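Local coordinates for protein tyrosine--tRNA ligase, mitochondrial (Emericella nidulans, PDB 5IHX) that probably attaches L-tyrosine to mitochondrial tRNA(Tyr) at the expense of ATP, yielding tyrosyl-tRNA, AMP and diphosphate, at residues F315-P320 and A358-F363. Numbering follows the deposited sequence.
Sequences FFVRTP and ALAYEF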
ATOM      1  N   PHE A 315      22.138 -23.734 -28.423  1.00 33.55           N
ATOM      2  CA  PHE A 315      22.200 -23.698 -26.970  1.00 31.06           C
ATOM      3  C   PHE A 315      21.878 -25.065 -26.372  1.00 34.74           C
ATOM      4  O   PHE A 315      22.567 -25.534 -25.467  1.00 31.76           O
ATOM      5  CB  PHE A 315      21.246 -22.645 -26.410  1.00 29.38           C
ATOM      6  CG  PHE A 315      21.133 -22.671 -24.913  1.00 32.40           C
ATOM      7  CD1 PHE A 315      20.013 -23.201 -24.295  1.00 34.90           C
ATOM      8  CD2 PHE A 315      22.155 -22.166 -24.123  1.00 32.59           C
ATOM      9  CE1 PHE A 315      19.910 -23.221 -22.915  1.00 39.20           C
ATOM     10  CE2 PHE A 315      22.059 -22.187 -22.745  1.00 37.31           C
ATOM     11  CZ  PHE A 315      20.935 -22.715 -22.140  1.00 36.90           C
ATOM     12  N   PHE A 316      20.830 -25.703 -26.882  1.00 30.59           N
ATOM     13  CA  PHE A 316      20.402 -26.989 -26.344  1.00 25.38           C
ATOM     14  C   PHE A 316      21.261 -28.170 -26.803  1.00 25.81           C
ATOM     15  O   PHE A 316      21.388 -29.149 -26.067  1.00 35.11           O
ATOM     16  CB  PHE A 316      18.935 -27.237 -26.701  1.00 24.67           C
ATOM     17  CG  PHE A 316      17.971 -26.591 -25.744  1.00 29.68           C
ATOM     18  CD1 PHE A 316      17.693 -27.178 -24.521  1.00 31.62           C
ATOM     19  CD2 PHE A 316      17.358 -25.390 -26.058  1.00 31.92           C
ATOM     20  CE1 PHE A 316      16.812 -26.586 -23.634  1.00 29.81           C
ATOM     21  CE2 PHE A 316      16.479 -24.795 -25.176  1.00 32.64           C
ATOM     22  CZ  PHE A 316      16.207 -25.393 -23.962  1.00 31.53           C
ATOM     23  N   VAL A 317      21.858 -28.101 -27.995  1.00 30.72           N
ATOM     24  CA  VAL A 317      22.742 -29.187 -28.425  1.00 31.78           C
ATOM     25  C   VAL A 317      24.026 -29.198 -27.589  1.00 30.98           C
ATOM     26  O   VAL A 317      24.694 -30.223 -27.492  1.00 38.13           O
ATOM     27  CB  VAL A 317      23.117 -29.124 -29.933  1.00 34.19           C
ATOM     28  CG1 VAL A 317      21.891 -29.320 -30.803  1.00 38.74           C
ATOM     29  CG2 VAL A 317      23.799 -27.839 -30.270  1.00 42.24           C
ATOM     30  N   ARG A 318      24.368 -28.057 -26.996  1.00 35.43           N
ATOM     31  CA  ARG A 318      25.556 -27.959 -26.147  1.00 34.18           C
ATOM     32  C   ARG A 318      25.277 -28.393 -24.708  1.00 33.76           C
ATOM     33  O   ARG A 318      26.141 -28.256 -23.844  1.00 38.59           O
ATOM     34  CB  ARG A 318      26.102 -26.526 -26.129  1.00 34.36           C
ATOM     35  CG  ARG A 318      26.656 -26.029 -27.450  1.00 44.79           C
ATOM     36  CD  ARG A 318      27.440 -24.741 -27.251  1.00 49.61           C
ATOM     37  NE  ARG A 318      26.628 -23.691 -26.634  1.00 60.81           N
ATOM     38  CZ  ARG A 318      26.000 -22.723 -27.299  1.00 72.37           C
ATOM     39  NH1 ARG A 318      26.068 -22.654 -28.623  1.00 87.38           N
ATOM     40  NH2 ARG A 318      25.292 -21.819 -26.633  1.00 55.46           N
ATOM     41  N   THR A 319      24.078 -28.906 -24.448  1.00 35.17           N
ATOM     42  CA  THR A 319      23.737 -29.391 -23.114  1.00 28.56           C
ATOM     43  C   THR A 319      24.727 -30.482 -22.693  1.00 35.95           C
ATOM     44  O   THR A 319      24.980 -31.411 -23.463  1.00 32.21           O
ATOM     45  CB  THR A 319      22.295 -29.949 -23.064  1.00 26.81           C
ATOM     46  OG1 THR A 319      21.365 -28.925 -23.435  1.00 31.57           O
ATOM     47  CG2 THR A 319      21.953 -30.456 -21.669  1.00 29.81           C
ATOM     48  N   PRO A 320      25.303 -30.368 -21.479  1.00 38.07           N
ATOM     49  CA  PRO A 320      26.267 -31.382 -21.024  1.00 33.28           C
ATOM     50  C   PRO A 320      25.680 -32.791 -20.980  1.00 27.92           C
ATOM     51  O   PRO A 320      24.486 -32.954 -20.732  1.00 30.96           O
ATOM     52  CB  PRO A 320      26.639 -30.913 -19.612  1.00 40.38           C
ATOM     53  CG  PRO A 320      26.332 -29.462 -19.592  1.00 42.24           C
ATOM     54  CD  PRO A 320      25.153 -29.279 -20.495  1.00 40.14           C
ATOM     55  N   ALA A 358      17.850 -34.465 -30.028  1.00 23.80           N
ATOM     56  CA  ALA A 358      16.437 -34.731 -29.780  1.00 24.27           C
ATOM     57  C   ALA A 358      15.856 -33.661 -28.857  1.00 26.42           C
ATOM     58  O   ALA A 358      14.725 -33.216 -29.044  1.00 27.49           O
ATOM     59  CB  ALA A 358      16.252 -36.112 -29.179  1.00 25.63           C
ATOM     60  N   LEU A 359      16.643 -33.250 -27.867  1.00 30.17           N
ATOM     61  CA  LEU A 359      16.228 -32.215 -26.926  1.00 27.38           C
ATOM     62  C   LEU A 359      16.063 -30.878 -27.635  1.00 27.65           C
ATOM     63  O   LEU A 359      15.059 -30.189 -27.461  1.00 26.65           O
ATOM     64  CB  LEU A 359      17.250 -32.080 -25.795  1.00 23.75           C
ATOM     65  CG  LEU A 359      17.131 -30.849 -24.889  1.00 21.99           C
ATOM     66  CD1 LEU A 359      15.827 -30.862 -24.114  1.00 23.32           C
ATOM     67  CD2 LEU A 359      18.324 -30.762 -23.948  1.00 30.28           C
ATOM     68  N   ALA A 360      17.064 -30.518 -28.433  1.00 26.92           N
ATOM     69  CA  ALA A 360      17.056 -29.254 -29.156  1.00 22.22           C
ATOM     70  C   ALA A 360      15.892 -29.188 -30.136  1.00 27.94           C
ATOM     71  O   ALA A 360      15.219 -28.166 -30.246  1.00 21.58           O
ATOM     72  CB  ALA A 360      18.376 -29.058 -29.888  1.00 25.95           C
ATOM     73  N   TYR A 361      15.658 -30.286 -30.848  1.00 28.71           N
ATOM     74  CA  TYR A 361      14.598 -30.328 -31.844  1.00 25.55           C
ATOM     75  C   TYR A 361      13.235 -30.125 -31.200  1.00 27.32           C
ATOM     76  O   TYR A 361      12.445 -29.293 -31.648  1.00 27.78           O
ATOM     77  CB  TYR A 361      14.622 -31.657 -32.605  1.00 26.88           C
ATOM     78  CG  TYR A 361      13.576 -31.739 -33.696  1.00 28.35           C
ATOM     79  CD1 TYR A 361      13.882 -31.398 -35.005  1.00 39.89           C
ATOM     80  CD2 TYR A 361      12.278 -32.146 -33.412  1.00 26.98           C
ATOM     81  CE1 TYR A 361      12.927 -31.465 -36.004  1.00 43.64           C
ATOM     82  CE2 TYR A 361      11.318 -32.216 -34.399  1.00 33.65           C
ATOM     83  CZ  TYR A 361      11.647 -31.873 -35.694  1.00 40.84           C
ATOM     84  OH  TYR A 361      10.690 -31.942 -36.680  1.00 41.52           O
ATOM     85  N   GLU A 362      12.965 -30.893 -30.149  1.00 24.01           N
ATOM     86  CA  GLU A 362      11.680 -30.831 -29.467  1.00 26.57           C
ATOM     87  C   GLU A 362      11.368 -29.432 -28.954  1.00 25.47           C
ATOM     88  O   GLU A 362      10.262 -28.928 -29.148  1.00 28.66           O
ATOM     89  CB  GLU A 362      11.645 -31.827 -28.307  1.00 27.84           C
ATOM     90  CG  GLU A 362      11.497 -33.275 -28.742  1.00 26.74           C
ATOM     91  CD  GLU A 362      10.160 -33.545 -29.409  1.00 41.08           C
ATOM     92  OE1 GLU A 362      10.142 -34.258 -30.436  1.00 43.12           O
ATOM     93  OE2 GLU A 362       9.128 -33.048 -28.905  1.00 34.75           O
ATOM     94  N   PHE A 363      12.340 -28.801 -28.305  1.00 24.34           N
ATOM     95  CA  PHE A 363      12.088 -27.506 -27.693  1.00 27.91           C
ATOM     96  C   PHE A 363      11.935 -26.419 -28.748  1.00 26.76           C
ATOM     97  O   PHE A 363      11.126 -25.505 -28.587  1.00 28.95           O
ATOM     98  CB  PHE A 363      13.201 -27.130 -26.717  1.00 30.70           C
ATOM     99  CG  PHE A 363      12.883 -25.913 -25.900  1.00 31.19           C
ATOM    100  CD1 PHE A 363      12.045 -26.003 -24.803  1.00 37.95           C
ATOM    101  CD2 PHE A 363      13.400 -24.675 -26.241  1.00 29.20           C
ATOM    102  CE1 PHE A 363      11.739 -24.884 -24.053  1.00 41.31           C
ATOM    103  CE2 PHE A 363      13.098 -23.555 -25.497  1.00 31.71           C
ATOM    104  CZ  PHE A 363      12.268 -23.659 -24.403  1.00 36.16           C
TER
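Phe-316 packs its ring against helix 354-368, with Phe-363 CB over one face, offset toward the rim, and Leu-359 CD2 at its edge. This is helix-on-helix packing in the all-helical region that follows the Rossmann-like catalytic domain of this class I synthetase: the last turn of helix 309-317 is pressed against the middle of helix 354-368.

The two phenyl rings meet obliquely, with planes inclined at 41° and centroids 4.7 Å apart. CE2 of Phe-316 comes within 3.3 Å of CD2 of Phe-363, while CZ of Phe-316 sits over the face of the Phe-363 ring, displaced toward its rim. With CG anti to the backbone N (chi1 -171°), Phe-363 carries its ring alongside that of Phe-316. Near the plane of the Phe-316 ring, CD2 of Leu-359 comes up to the edge, 3.7 Å from CD1 of Phe-316, the two side chains crossing at about a right angle. Phe-331, from helix 321-331, adds an edge-to-face ring contact to Phe-316.

The small Ala-360 lets the backbones close in: its CA is 4.9 Å from CA of Phe-316, and its CB touches CG1 of Val-317 at 3.6 Å.

Where helix 309-317 ends, the Val-317 carbonyl takes a hydrogen bond from Arg-353, and that of Thr-319, two residues on, one from Gln-356. The Phe-316 carbonyl oxygen takes two donors from the same face of its plane, Thr-319 N and, at 2.6 Å from Phe-316 O, Thr-319 OG1, and that same OG1 rests against CD2 of Leu-359.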